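Local coordinates for protein phytase (Debaryomyces castellii, PDB 2GFI) that catalyses the removal of phosphate from phytate (inositol hexakisphosphate) as a 3-phytase of the histidine acid phosphatase family, at residues A[200-205]-A[306-311]; A[310-315]-A[438-443]; A[302-307]-A[430-435]; A[338-341]-A[345-348]. All blocks are in the same frame, centred on the assembly; numbering follows the deposited sequence.

Contact 1: residues A[200-205]-A[306-311]; sequences MGANSL and GSTLLN. With NAG (2-acetamido-2-deoxy-beta-D-glucopyranose), chain C.
T308 OG1, A202 O and S204 O grip one buried water. The water lies 2.6 Å from T308 OG1. It lies 2.9 Å from A202 O and equally far from S204 O. It therefore ties two backbone carbonyls of the loop 200-205 to a side chain of helix 302-318. T308 OG1 sits between its backbone N and carbonyl carbon (chi1 59°). There it also bonds to I305 O in the preceding helical turn, which fixes the hydroxyl. The other branch of T308 points a methyl at the loop: T308 CG2 meets A202 CB at 3.9 Å. T308 CG2 also comes 3.8 Å from O7 of the N-acetylglucosamine on N311. N311 ND2 is bonded to the sugar C1. Further along, L309 CD2 lies 3.9 Å from S204 O. The same methyl reaches L205 CD2 at 4.2 Å, and the two leucine side chains meet at about a right angle. A type II' beta turn from M200 to N203 shapes the loop. G201 takes its positive phi corner, and N203 N closes it on M200 O at 2.9 Å. The contact joins the loop after strand 189-194 to the middle of helix 302-318. L205 also packs on F442 and Y443 of helix 442-445, and L205 O bonds to T331 OG1 at the end of strand 326-331. L309 also touches F339 of helix 333-343, while S307 rests on V423 of helix 412-423.

Contact 2: residues A[310-315]-A[438-443]; sequences LNASLE and SAVTFY. With NAG (2-acetamido-2-deoxy-beta-D-glucopyranose), chain C.
A312 and V440 bring the two backbones together, with their CA atoms 6.0 Å apart. Segment 310-315 is a full turn and a half of helix 302-318. Segment 438-443 is mostly irregular and enters a weakly bonded helix at F442. In this histidine acid phosphatase fold the contact joins a long helix to the chain near its C-terminus. The small A312 carries it. A312 CB lies 3.6 Å from V440 CB, and it is 3.7 Å from V440 CG1 and 4.0 Å from V440 CG2, so the methyl meets the whole branch point of the valine. With so short a side chain on the helix, the loop comes close. Y443 approaches the same methyl with a ring edge: Y443 CE2 is 4.1 Å from A312 CB, near the ring plane. Y443 CG lies anti to its carbonyl carbon (chi1 -60°), which helps turn this edge to A312. Y443 OH is held by S329 OG of strand 326-331, which helps to fix the ring. V440 and Y443 both also touch L309, one turn back on the helix. Within 438-443 the side chains lie one over another. V440 CG1 lies 3.6 Å above the F442 ring plane, toward the rim, and F442 CE1 lies 3.2 Å above the Y443 ring plane, over its centre.

Contact 3: residues A[302-307]-A[430-435]; sequences TRVIGS and EQCGNN. With NAG (2-acetamido-2-deoxy-beta-D-glucopyranose), chain D; NAG (2-acetamido-2-deoxy-beta-D-glucopyranose), chain C.
V304 and Q431 make the closest approach, with V304 CG2 3.3 Å from Q431 NE2. In this histidine acid phosphatase fold, the first turn and a half of helix 302-318 packs on the end of the short helix 428-432, which the C432-C211 disulfide ties to the loop carrying C211. V304 CB is 3.7 Å from Q431 OE1 and 3.8 Å from Q431 NE2. The flat amide thus lies broadside to the valine. The two side chains run past each other in opposite directions. V304 CG2 is anti to the backbone N, which puts it against the amide, while CG1 (chi1 64°) turns to C432 SG. Beside V304, C432 SG touches V304 CG1 and, also at 4.2 Å, I305 CG1. A water accepts from V304 N at 2.8 Å and makes a weak, long bond to Q431 OE1. Outward from this shell, Q431 NE2 donates to N427 O. With an alanine in place of Q431, the N427 carbonyl would probably lose its side-chain donor and V304 CG2 the amide that covers it. After C432 the chain leaves the helix at G433 with positive phi. N434 ND2 then bonds to G210 O and A198 O. Within 302-307, S307 OG bonds to R303 O at 2.5 Å, with a C=O...O angle of 147°. It is tilted 32° from the carbonyl plane, and S307 N reaches the same oxygen from the opposite face.

Contact 4: residues A[338-341]-A[345-348]; sequences IFHS and ILIP
This is a short-range contact in which the chain folds back on the end of helix 333-343. H340 and S341 on the helix meet I345, L346 and I347 in the loop that follows it. One water joins the two sides. It lies 2.7 Å from H340 O, 2.9 Å from H340 ND1 and 3.0 Å from L346 N, in the plane of the imidazole at its edge. I345 CG1 is at the ring edge too, 4.2 Å from H340 ND1. I347 covers the backbone instead. Its CG1 lies beside the backbone N (chi1 -52°), which sends the ethyl arm over the last turn of the helix. There I347 CG1 is 3.2 Å from H340 O, and I347 CD1 is 4.1 Å from S341 CA. If a serine replaced I347, the H340 carbonyl would probably lose its apolar cover and a gap would open beside S341. Around the site, I345 and L346 lean on I392 of strand 385-392. H340 NE2 is met by T375 OG1 of strand 374-382 and H340 ND1 by the bridging water, which probably sets the rotation of the imidazole. This is consistent with a buried polar ring among aliphatic side chains.

Overall arrangement
Contacts 1, 2 and 3 all use helix 302-318 and share the N-acetylglucosamine on N311. The centres of contacts 1 and 2 are about 6 Å apart, those of contacts 1 and 3 about 9 Å. N203 OD1 probably bonds to T441 N and F442 N, each at 2.9 Å, linking loop 200-205 to 438-443. The centre of contact 4 is about 15 to 18 Å from those of the others, and it lies on the helix that packs against 302-318. There T302 OG1 and S341 OG, 2.7 Å apart, probably share a hydrogen bond. The H340 side chain is about 9 Å from that of D333, the predicted proton donor. The L205 side chain is about 11 Å from that of H70, the predicted nucleophile.

Contact 1: residues A[200-205]-A[306-311]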
loop_
_atom_site.group_PDB
_atom_site.type_symbol
_atom_site.label_atom_id
_atom_site.label_comp_id
_atom_site.label_asym_id
_atom_site.label_seq_id
_atom_site.Cartn_x
_atom_site.Cartn_y
_atom_site.Cartn_z
ATOM N N MET A 200 18.601 42.297 12.980
ATOM C CA MET A 200 19.130 41.104 13.634
ATOM C C MET A 200 20.395 40.675 12.916
ATOM O O MET A 200 21.192 39.913 13.451
ATOM C CB MET A 200 18.093 39.976 13.626
ATOM C CG MET A 200 16.908 40.194 14.598
ATOM S SD MET A 200 17.425 40.441 16.323
ATOM C CE MET A 200 17.614 38.752 16.915
ATOM N N GLY A 201 20.588 41.194 11.706
ATOM C CA GLY A 201 21.692 40.789 10.858
ATOM C C GLY A 201 21.748 39.269 10.755
ATOM O O GLY A 201 20.718 38.600 10.509
ATOM N N ALA A 202 22.940 38.737 10.992
ATOM C CA ALA A 202 23.214 37.336 10.869
ATOM C C ALA A 202 22.759 36.558 12.101
ATOM O O ALA A 202 22.725 35.316 12.083
ATOM C CB ALA A 202 24.701 37.119 10.618
ATOM N N ASN A 203 22.405 37.269 13.168
ATOM C CA ASN A 203 21.963 36.604 14.384
ATOM C C ASN A 203 20.466 36.369 14.315
ATOM O O ASN A 203 19.681 37.003 15.012
ATOM C CB ASN A 203 22.327 37.392 15.630
ATOM C CG ASN A 203 21.971 36.643 16.873
ATOM O OD1 ASN A 203 22.195 35.428 16.951
ATOM N ND2 ASN A 203 21.369 37.328 17.835
ATOM N N SER A 204 20.095 35.434 13.452
ATOM C CA SER A 204 18.753 35.389 12.860
ATOM C C SER A 204 18.515 33.990 12.316
ATOM O O SER A 204 19.446 33.333 11.857
ATOM C CB SER A 204 18.703 36.365 11.694
ATOM O OG SER A 204 17.411 36.450 11.149
ATOM N N LEU A 205 17.271 33.542 12.388
ATOM C CA LEU A 205 16.842 32.342 11.657
ATOM C C LEU A 205 16.386 32.724 10.259
ATOM O O LEU A 205 16.102 31.869 9.436
ATOM C CB LEU A 205 15.754 31.593 12.430
ATOM C CG LEU A 205 16.291 30.744 13.572
ATOM C CD1 LEU A 205 15.176 30.244 14.429
ATOM C CD2 LEU A 205 17.235 29.595 13.080
ATOM N N GLY A 306 23.240 31.902 3.440
ATOM C CA GLY A 306 23.148 30.521 3.925
ATOM C C GLY A 306 24.269 30.098 4.859
ATOM O O GLY A 306 24.062 29.281 5.755
ATOM N N SER A 307 25.456 30.663 4.636
ATOM C CA SER A 307 26.669 30.309 5.376
ATOM C C SER A 307 26.616 30.715 6.828
ATOM O O SER A 307 27.407 30.212 7.629
ATOM C CB SER A 307 27.909 30.947 4.739
ATOM O OG SER A 307 28.144 30.415 3.457
ATOM N N THR A 308 25.707 31.622 7.169
ATOM C CA THR A 308 25.577 32.041 8.549
ATOM C C THR A 308 25.099 30.887 9.392
ATOM O O THR A 308 25.737 30.569 10.422
ATOM C CB THR A 308 24.685 33.313 8.733
ATOM O OG1 THR A 308 23.372 33.067 8.222
ATOM C CG2 THR A 308 25.190 34.452 7.880
ATOM N N LEU A 309 24.011 30.233 8.955
ATOM C CA LEU A 309 23.517 29.031 9.649
ATOM C C LEU A 309 24.426 27.844 9.457
ATOM O O LEU A 309 24.501 27.016 10.328
ATOM C CB LEU A 309 22.067 28.667 9.269
ATOM C CG LEU A 309 20.974 29.630 9.749
ATOM C CD1 LEU A 309 19.597 29.209 9.234
ATOM C CD2 LEU A 309 20.979 29.805 11.287
ATOM N N LEU A 310 25.117 27.747 8.322
ATOM C CA LEU A 310 26.055 26.631 8.124
ATOM C C LEU A 310 27.209 26.703 9.120
ATOM O O LEU A 310 27.551 25.688 9.739
ATOM C CB LEU A 310 26.559 26.574 6.690
ATOM C CG LEU A 310 27.396 25.349 6.314
ATOM C CD1 LEU A 310 26.549 24.124 6.454
ATOM C CD2 LEU A 310 27.969 25.497 4.917
ATOM N N ASN A 311 27.774 27.913 9.292
ATOM C CA ASN A 311 28.828 28.191 10.310
ATOM C C ASN A 311 28.392 27.903 11.736
ATOM O O ASN A 311 29.102 27.231 12.488
ATOM C CB ASN A 311 29.257 29.658 10.244
ATOM C CG ASN A 311 30.257 29.937 9.138
ATOM O OD1 ASN A 311 30.798 29.006 8.533
ATOM N ND2 ASN A 311 30.524 31.236 8.891
HETATM C C1 NAG C . 31.755 31.538 8.178
HETATM C C2 NAG C . 31.641 33.030 7.786
HETATM C C3 NAG C . 32.969 33.603 7.245
HETATM C C4 NAG C . 34.138 33.294 8.201
HETATM C C5 NAG C . 34.118 31.767 8.405
HETATM C C6 NAG C . 35.213 31.251 9.315
HETATM C C7 NAG C . 29.364 33.812 7.162
HETATM C C8 NAG C . 28.577 34.356 6.000
HETATM N N2 NAG C . 30.544 33.251 6.841
HETATM O O3 NAG C . 32.810 34.982 7.038
HETATM O O4 NAG C . 35.419 33.812 7.790
HETATM O O5 NAG C . 32.886 31.362 8.996
HETATM O O6 NAG C . 34.931 29.884 9.492
HETATM O O7 NAG C . 28.897 33.900 8.308
HETATM O O HOH W 1 21.901 33.128 10.330
#

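Contact 2: residues A[310-315]-A[438-443]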
loop_
_atom_site.group_PDB
_atom_site.type_symbol
_atom_site.label_atom_id
_atom_site.label_comp_id
_atom_site.label_asym_id
_atom_site.label_seq_id
_atom_site.Cartn_x
_atom_site.Cartn_y
_atom_site.Cartn_z
ATOM N N LEU A 310 25.117 27.747 8.322
ATOM C CA LEU A 310 26.055 26.631 8.124
ATOM C C LEU A 310 27.209 26.703 9.120
ATOM O O LEU A 310 27.551 25.688 9.739
ATOM C CB LEU A 310 26.559 26.574 6.690
ATOM C CG LEU A 310 27.396 25.349 6.314
ATOM C CD1 LEU A 310 26.549 24.124 6.454
ATOM C CD2 LEU A 310 27.969 25.497 4.917
ATOM N N ASN A 311 27.774 27.913 9.292
ATOM C CA ASN A 311 28.828 28.191 10.310
ATOM C C ASN A 311 28.392 27.903 11.736
ATOM O O ASN A 311 29.102 27.231 12.488
ATOM C CB ASN A 311 29.257 29.658 10.244
ATOM C CG ASN A 311 30.257 29.937 9.138
ATOM O OD1 ASN A 311 30.798 29.006 8.533
ATOM N ND2 ASN A 311 30.524 31.236 8.891
ATOM N N ALA A 312 27.215 28.400 12.092
ATOM C CA ALA A 312 26.643 28.252 13.424
ATOM C C ALA A 312 26.439 26.787 13.766
ATOM O O ALA A 312 26.867 26.310 14.840
ATOM C CB ALA A 312 25.315 29.008 13.518
ATOM N N SER A 313 25.808 26.072 12.831
ATOM C CA SER A 313 25.643 24.625 12.918
ATOM C C SER A 313 26.969 23.888 13.112
ATOM O O SER A 313 27.051 22.929 13.887
ATOM C CB SER A 313 24.912 24.098 11.665
ATOM O OG SER A 313 25.287 22.765 11.370
ATOM N N LEU A 314 27.991 24.324 12.379
ATOM C CA LEU A 314 29.327 23.735 12.507
ATOM C C LEU A 314 29.943 24.039 13.875
ATOM O O LEU A 314 30.510 23.137 14.493
ATOM C CB LEU A 314 30.250 24.184 11.364
ATOM C CG LEU A 314 31.692 23.665 11.499
ATOM C CD1 LEU A 314 31.743 22.171 11.286
ATOM C CD2 LEU A 314 32.647 24.397 10.561
ATOM N N GLU A 315 29.814 25.282 14.355
ATOM C CA GLU A 315 30.216 25.628 15.720
ATOM C C GLU A 315 29.545 24.694 16.718
ATOM O O GLU A 315 30.194 24.217 17.644
ATOM C CB GLU A 315 29.883 27.086 16.085
ATOM C CG GLU A 315 30.692 28.106 15.317
ATOM C CD GLU A 315 30.414 29.533 15.770
ATOM O OE1 GLU A 315 30.201 29.740 17.008
ATOM O OE2 GLU A 315 30.418 30.454 14.900
ATOM N N SER A 438 27.146 40.006 13.159
ATOM C CA SER A 438 27.922 39.516 12.033
ATOM C C SER A 438 27.853 37.996 11.969
ATOM O O SER A 438 28.197 37.387 10.954
ATOM C CB SER A 438 29.384 39.967 12.138
ATOM O OG SER A 438 30.003 39.359 13.254
ATOM N N ALA A 439 27.407 37.397 13.068
ATOM C CA ALA A 439 27.358 35.958 13.199
ATOM C C ALA A 439 26.177 35.587 14.082
ATOM O O ALA A 439 25.608 36.447 14.773
ATOM C CB ALA A 439 28.687 35.433 13.789
ATOM N N VAL A 440 25.789 34.307 14.019
ATOM C CA VAL A 440 24.791 33.744 14.918
ATOM C C VAL A 440 25.439 33.592 16.287
ATOM O O VAL A 440 26.556 33.052 16.410
ATOM C CB VAL A 440 24.267 32.337 14.427
ATOM C CG1 VAL A 440 23.511 31.567 15.559
ATOM C CG2 VAL A 440 23.422 32.464 13.171
ATOM N N THR A 441 24.723 34.073 17.297
ATOM C CA THR A 441 25.068 33.837 18.681
ATOM C C THR A 441 23.883 33.287 19.451
ATOM O O THR A 441 24.057 32.841 20.583
ATOM C CB THR A 441 25.601 35.147 19.382
ATOM O OG1 THR A 441 24.584 36.163 19.392
ATOM C CG2 THR A 441 26.792 35.773 18.586
ATOM N N PHE A 442 22.676 33.323 18.868
ATOM C CA PHE A 442 21.468 32.980 19.643
ATOM C C PHE A 442 21.492 31.554 20.226
ATOM O O PHE A 442 20.877 31.322 21.250
ATOM C CB PHE A 442 20.144 33.316 18.893
ATOM C CG PHE A 442 19.929 32.524 17.620
ATOM C CD1 PHE A 442 19.527 31.190 17.670
ATOM C CD2 PHE A 442 20.165 33.110 16.376
ATOM C CE1 PHE A 442 19.348 30.460 16.502
ATOM C CE2 PHE A 442 20.001 32.382 15.183
ATOM C CZ PHE A 442 19.587 31.039 15.259
ATOM N N TYR A 443 22.192 30.601 19.593
ATOM C CA TYR A 443 22.286 29.239 20.176
ATOM C C TYR A 443 23.087 29.213 21.491
ATOM O O TYR A 443 22.918 28.291 22.308
ATOM C CB TYR A 443 22.847 28.171 19.204
ATOM C CG TYR A 443 22.049 27.946 17.926
ATOM C CD1 TYR A 443 20.779 27.373 17.962
ATOM C CD2 TYR A 443 22.578 28.298 16.680
ATOM C CE1 TYR A 443 20.055 27.167 16.801
ATOM C CE2 TYR A 443 21.850 28.106 15.504
ATOM C CZ TYR A 443 20.592 27.541 15.580
ATOM O OH TYR A 443 19.858 27.354 14.441
HETATM C C1 NAG C . 31.755 31.538 8.178
HETATM C C2 NAG C . 31.641 33.030 7.786
HETATM C C3 NAG C . 32.969 33.603 7.245
HETATM C C4 NAG C . 34.138 33.294 8.201
HETATM C C5 NAG C . 34.118 31.767 8.405
HETATM C C6 NAG C . 35.213 31.251 9.315
HETATM C C7 NAG C . 29.364 33.812 7.162
HETATM C C8 NAG C . 28.577 34.356 6.000
HETATM N N2 NAG C . 30.544 33.251 6.841
HETATM O O3 NAG C . 32.810 34.982 7.038
HETATM O O4 NAG C . 35.419 33.812 7.790
HETATM O O5 NAG C . 32.886 31.362 8.996
HETATM O O6 NAG C . 34.931 29.884 9.492
HETATM O O7 NAG C . 28.897 33.900 8.308
#

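Contact 3: residues A[302-307]-A[430-435]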
loop_
_atom_site.group_PDB
_atom_site.type_symbol
_atom_site.label_atom_id
_atom_site.label_comp_id
_atom_site.label_asym_id
_atom_site.label_seq_id
_atom_site.Cartn_x
_atom_site.Cartn_y
_atom_site.Cartn_z
ATOM N N THR A 302 23.011 34.124 -1.966
ATOM C CA THR A 302 22.488 33.124 -1.023
ATOM C C THR A 302 23.562 32.315 -0.337
ATOM O O THR A 302 23.375 31.879 0.802
ATOM C CB THR A 302 21.496 32.172 -1.704
ATOM O OG1 THR A 302 22.165 31.479 -2.774
ATOM C CG2 THR A 302 20.330 32.965 -2.328
ATOM N N ARG A 303 24.689 32.096 -1.011
ATOM C CA ARG A 303 25.732 31.394 -0.334
ATOM C C ARG A 303 26.214 32.160 0.891
ATOM O O ARG A 303 26.433 31.528 1.946
ATOM C CB ARG A 303 26.914 31.062 -1.193
ATOM C CG ARG A 303 27.806 30.174 -0.356
ATOM C CD ARG A 303 28.882 29.514 -1.048
ATOM N NE ARG A 303 28.482 28.855 -2.270
ATOM C CZ ARG A 303 29.199 27.879 -2.817
ATOM N NH1 ARG A 303 30.296 27.445 -2.187
ATOM N NH2 ARG A 303 28.818 27.327 -3.973
ATOM N N VAL A 304 26.385 33.493 0.771
ATOM C CA VAL A 304 26.833 34.271 1.943
ATOM C C VAL A 304 25.791 34.222 3.059
ATOM O O VAL A 304 26.146 34.003 4.211
ATOM C CB VAL A 304 27.241 35.754 1.641
ATOM C CG1 VAL A 304 26.068 36.578 1.153
ATOM C CG2 VAL A 304 27.794 36.400 2.923
ATOM N N ILE A 305 24.518 34.421 2.699
ATOM C CA ILE A 305 23.417 34.345 3.665
ATOM C C ILE A 305 23.294 32.943 4.276
ATOM O O ILE A 305 23.262 32.811 5.484
ATOM C CB ILE A 305 22.071 34.757 3.037
ATOM C CG1 ILE A 305 22.111 36.184 2.519
ATOM C CG2 ILE A 305 20.947 34.614 4.069
ATOM C CD1 ILE A 305 20.990 36.478 1.522
ATOM N N GLY A 306 23.240 31.902 3.440
ATOM C CA GLY A 306 23.148 30.521 3.925
ATOM C C GLY A 306 24.269 30.098 4.859
ATOM O O GLY A 306 24.062 29.281 5.755
ATOM N N SER A 307 25.456 30.663 4.636
ATOM C CA SER A 307 26.669 30.309 5.376
ATOM C C SER A 307 26.616 30.715 6.828
ATOM O O SER A 307 27.407 30.212 7.629
ATOM C CB SER A 307 27.909 30.947 4.739
ATOM O OG SER A 307 28.144 30.415 3.457
ATOM N N GLU A 430 30.074 42.582 5.101
ATOM C CA GLU A 430 30.505 43.264 3.895
ATOM C C GLU A 430 29.678 42.933 2.654
ATOM O O GLU A 430 29.308 43.835 1.897
ATOM C CB GLU A 430 32.019 43.110 3.663
ATOM C CG GLU A 430 32.852 43.943 4.643
ATOM C CD GLU A 430 32.512 45.446 4.614
ATOM O OE1 GLU A 430 32.801 46.118 3.581
ATOM O OE2 GLU A 430 31.953 45.967 5.620
ATOM N N GLN A 431 29.344 41.662 2.457
ATOM C CA GLN A 431 28.579 41.304 1.266
ATOM C C GLN A 431 27.130 41.767 1.356
ATOM O O GLN A 431 26.552 42.184 0.361
ATOM C CB GLN A 431 28.682 39.820 0.969
ATOM C CG GLN A 431 30.024 39.409 0.409
ATOM C CD GLN A 431 30.173 37.913 0.421
ATOM O OE1 GLN A 431 29.836 37.229 -0.558
ATOM N NE2 GLN A 431 30.617 37.386 1.539
ATOM N N CYS A 432 26.575 41.720 2.558
ATOM C CA CYS A 432 25.201 42.108 2.798
ATOM C C CYS A 432 24.979 43.590 3.015
ATOM O O CYS A 432 23.862 44.072 2.816
ATOM C CB CYS A 432 24.636 41.323 3.975
ATOM S SG CYS A 432 24.448 39.584 3.534
ATOM N N GLY A 433 26.028 44.310 3.422
ATOM C CA GLY A 433 25.932 45.753 3.709
ATOM C C GLY A 433 25.177 45.983 5.001
ATOM O O GLY A 433 24.381 46.912 5.099
ATOM N N ASN A 434 25.409 45.123 5.988
ATOM C CA ASN A 434 24.693 45.205 7.252
ATOM C C ASN A 434 25.677 45.043 8.392
ATOM O O ASN A 434 26.347 44.010 8.503
ATOM C CB ASN A 434 23.597 44.123 7.319
ATOM C CG ASN A 434 22.650 44.289 8.522
ATOM O OD1 ASN A 434 22.996 44.906 9.529
ATOM N ND2 ASN A 434 21.467 43.714 8.422
ATOM N N ASN A 435 25.751 46.072 9.239
ATOM C CA ASN A 435 26.703 46.143 10.357
ATOM C C ASN A 435 26.170 45.780 11.733
ATOM O O ASN A 435 26.829 46.025 12.749
ATOM C CB ASN A 435 27.329 47.531 10.421
ATOM C CG ASN A 435 28.659 47.571 9.737
ATOM O OD1 ASN A 435 29.655 47.017 10.247
ATOM N ND2 ASN A 435 28.694 48.196 8.556
HETATM C C1 NAG D . 21.147 47.431 11.425
HETATM C C2 NAG D . 21.958 48.668 10.991
HETATM C C3 NAG D . 21.115 49.895 10.611
HETATM C C4 NAG D . 19.837 49.502 9.849
HETATM C C5 NAG D . 19.128 48.419 10.679
HETATM C C6 NAG D . 17.679 48.122 10.260
HETATM C C7 NAG D . 24.189 48.998 11.881
HETATM C C8 NAG D . 25.067 49.148 13.093
HETATM N N2 NAG D . 22.866 49.063 12.053
HETATM O O3 NAG D . 21.919 50.798 9.870
HETATM O O4 NAG D . 18.995 50.618 9.613
HETATM O O5 NAG D . 19.957 47.263 10.661
HETATM O O6 NAG D . 17.597 47.667 8.927
HETATM O O7 NAG D . 24.691 48.820 10.777
HETATM C C1 NAG C . 31.755 31.538 8.178
HETATM C C2 NAG C . 31.641 33.030 7.786
HETATM C C3 NAG C . 32.969 33.603 7.245
HETATM C C4 NAG C . 34.138 33.294 8.201
HETATM C C5 NAG C . 34.118 31.767 8.405
HETATM C C6 NAG C . 35.213 31.251 9.315
HETATM C C7 NAG C . 29.364 33.812 7.162
HETATM C C8 NAG C . 28.577 34.356 6.000
HETATM N N2 NAG C . 30.544 33.251 6.841
HETATM O O3 NAG C . 32.810 34.982 7.038
HETATM O O4 NAG C . 35.419 33.812 7.790
HETATM O O5 NAG C . 32.886 31.362 8.996
HETATM O O6 NAG C . 34.931 29.884 9.492
HETATM O O7 NAG C . 28.897 33.900 8.308
HETATM O O HOH W 2 27.302 35.014 -1.345
#

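Contact 4: residues A[338-341]-A[345-348]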
loop_
_atom_site.group_PDB
_atom_site.type_symbol
_atom_site.label_atom_id
_atom_site.label_comp_id
_atom_site.label_asym_id
_atom_site.label_seq_id
_atom_site.Cartn_x
_atom_site.Cartn_y
_atom_site.Cartn_z
ATOM N N ILE A 338 17.996 28.882 1.315
ATOM C CA ILE A 338 19.228 29.646 1.330
ATOM C C ILE A 338 20.285 28.930 2.174
ATOM O O ILE A 338 21.430 28.812 1.767
ATOM C CB ILE A 338 18.944 31.079 1.842
ATOM C CG1 ILE A 338 18.028 31.833 0.844
ATOM C CG2 ILE A 338 20.250 31.806 2.149
ATOM C CD1 ILE A 338 17.378 33.079 1.414
ATOM N N PHE A 339 19.887 28.426 3.335
ATOM C CA PHE A 339 20.751 27.546 4.126
ATOM C C PHE A 339 21.350 26.450 3.241
ATOM O O PHE A 339 22.566 26.294 3.205
ATOM C CB PHE A 339 19.955 26.974 5.315
ATOM C CG PHE A 339 20.753 26.134 6.272
ATOM C CD1 PHE A 339 22.146 26.175 6.309
ATOM C CD2 PHE A 339 20.090 25.326 7.195
ATOM C CE1 PHE A 339 22.857 25.395 7.246
ATOM C CE2 PHE A 339 20.814 24.518 8.118
ATOM C CZ PHE A 339 22.185 24.578 8.146
ATOM N N HIS A 340 20.506 25.740 2.489
ATOM C CA HIS A 340 20.939 24.672 1.558
ATOM C C HIS A 340 21.794 25.136 0.413
ATOM O O HIS A 340 22.617 24.379 -0.105
ATOM C CB HIS A 340 19.736 23.871 1.011
ATOM C CG HIS A 340 19.288 22.790 1.942
ATOM N ND1 HIS A 340 19.751 21.487 1.852
ATOM C CD2 HIS A 340 18.475 22.832 3.020
ATOM C CE1 HIS A 340 19.221 20.770 2.826
ATOM N NE2 HIS A 340 18.447 21.562 3.551
ATOM N N SER A 341 21.620 26.390 0.016
ATOM C CA SER A 341 22.554 26.995 -0.939
ATOM C C SER A 341 23.991 26.901 -0.397
ATOM O O SER A 341 24.931 26.625 -1.141
ATOM C CB SER A 341 22.183 28.447 -1.184
ATOM O OG SER A 341 22.797 28.900 -2.359
ATOM N N ILE A 345 24.366 20.194 -0.602
ATOM C CA ILE A 345 24.133 18.774 -0.892
ATOM C C ILE A 345 22.983 18.511 -1.880
ATOM O O ILE A 345 22.870 17.427 -2.456
ATOM C CB ILE A 345 23.932 17.998 0.423
ATOM C CG1 ILE A 345 22.758 18.585 1.203
ATOM C CG2 ILE A 345 25.214 18.057 1.223
ATOM C CD1 ILE A 345 22.337 17.735 2.384
ATOM N N LEU A 346 22.107 19.486 -2.054
ATOM C CA LEU A 346 20.997 19.314 -2.987
ATOM C C LEU A 346 21.017 20.395 -4.073
ATOM O O LEU A 346 19.990 20.714 -4.681
ATOM C CB LEU A 346 19.672 19.236 -2.232
ATOM C CG LEU A 346 19.482 17.911 -1.481
ATOM C CD1 LEU A 346 18.316 18.019 -0.531
ATOM C CD2 LEU A 346 19.277 16.738 -2.457
ATOM N N ILE A 347 22.223 20.910 -4.323
ATOM C CA ILE A 347 22.462 22.008 -5.271
ATOM C C ILE A 347 23.088 21.469 -6.572
ATOM O O ILE A 347 24.091 20.771 -6.537
ATOM C CB ILE A 347 23.371 23.110 -4.587
ATOM C CG1 ILE A 347 22.801 23.537 -3.233
ATOM C CG2 ILE A 347 23.606 24.318 -5.505
ATOM C CD1 ILE A 347 21.308 23.858 -3.229
ATOM N N PRO A 348 22.511 21.797 -7.724
ATOM C CA PRO A 348 23.076 21.340 -9.001
ATOM C C PRO A 348 24.411 22.055 -9.258
ATOM O O PRO A 348 24.629 23.139 -8.711
ATOM C CB PRO A 348 22.030 21.783 -10.033
ATOM C CG PRO A 348 21.400 22.938 -9.435
ATOM C CD PRO A 348 21.322 22.646 -7.916
HETATM O O HOH W 3 21.830 21.807 -0.173
#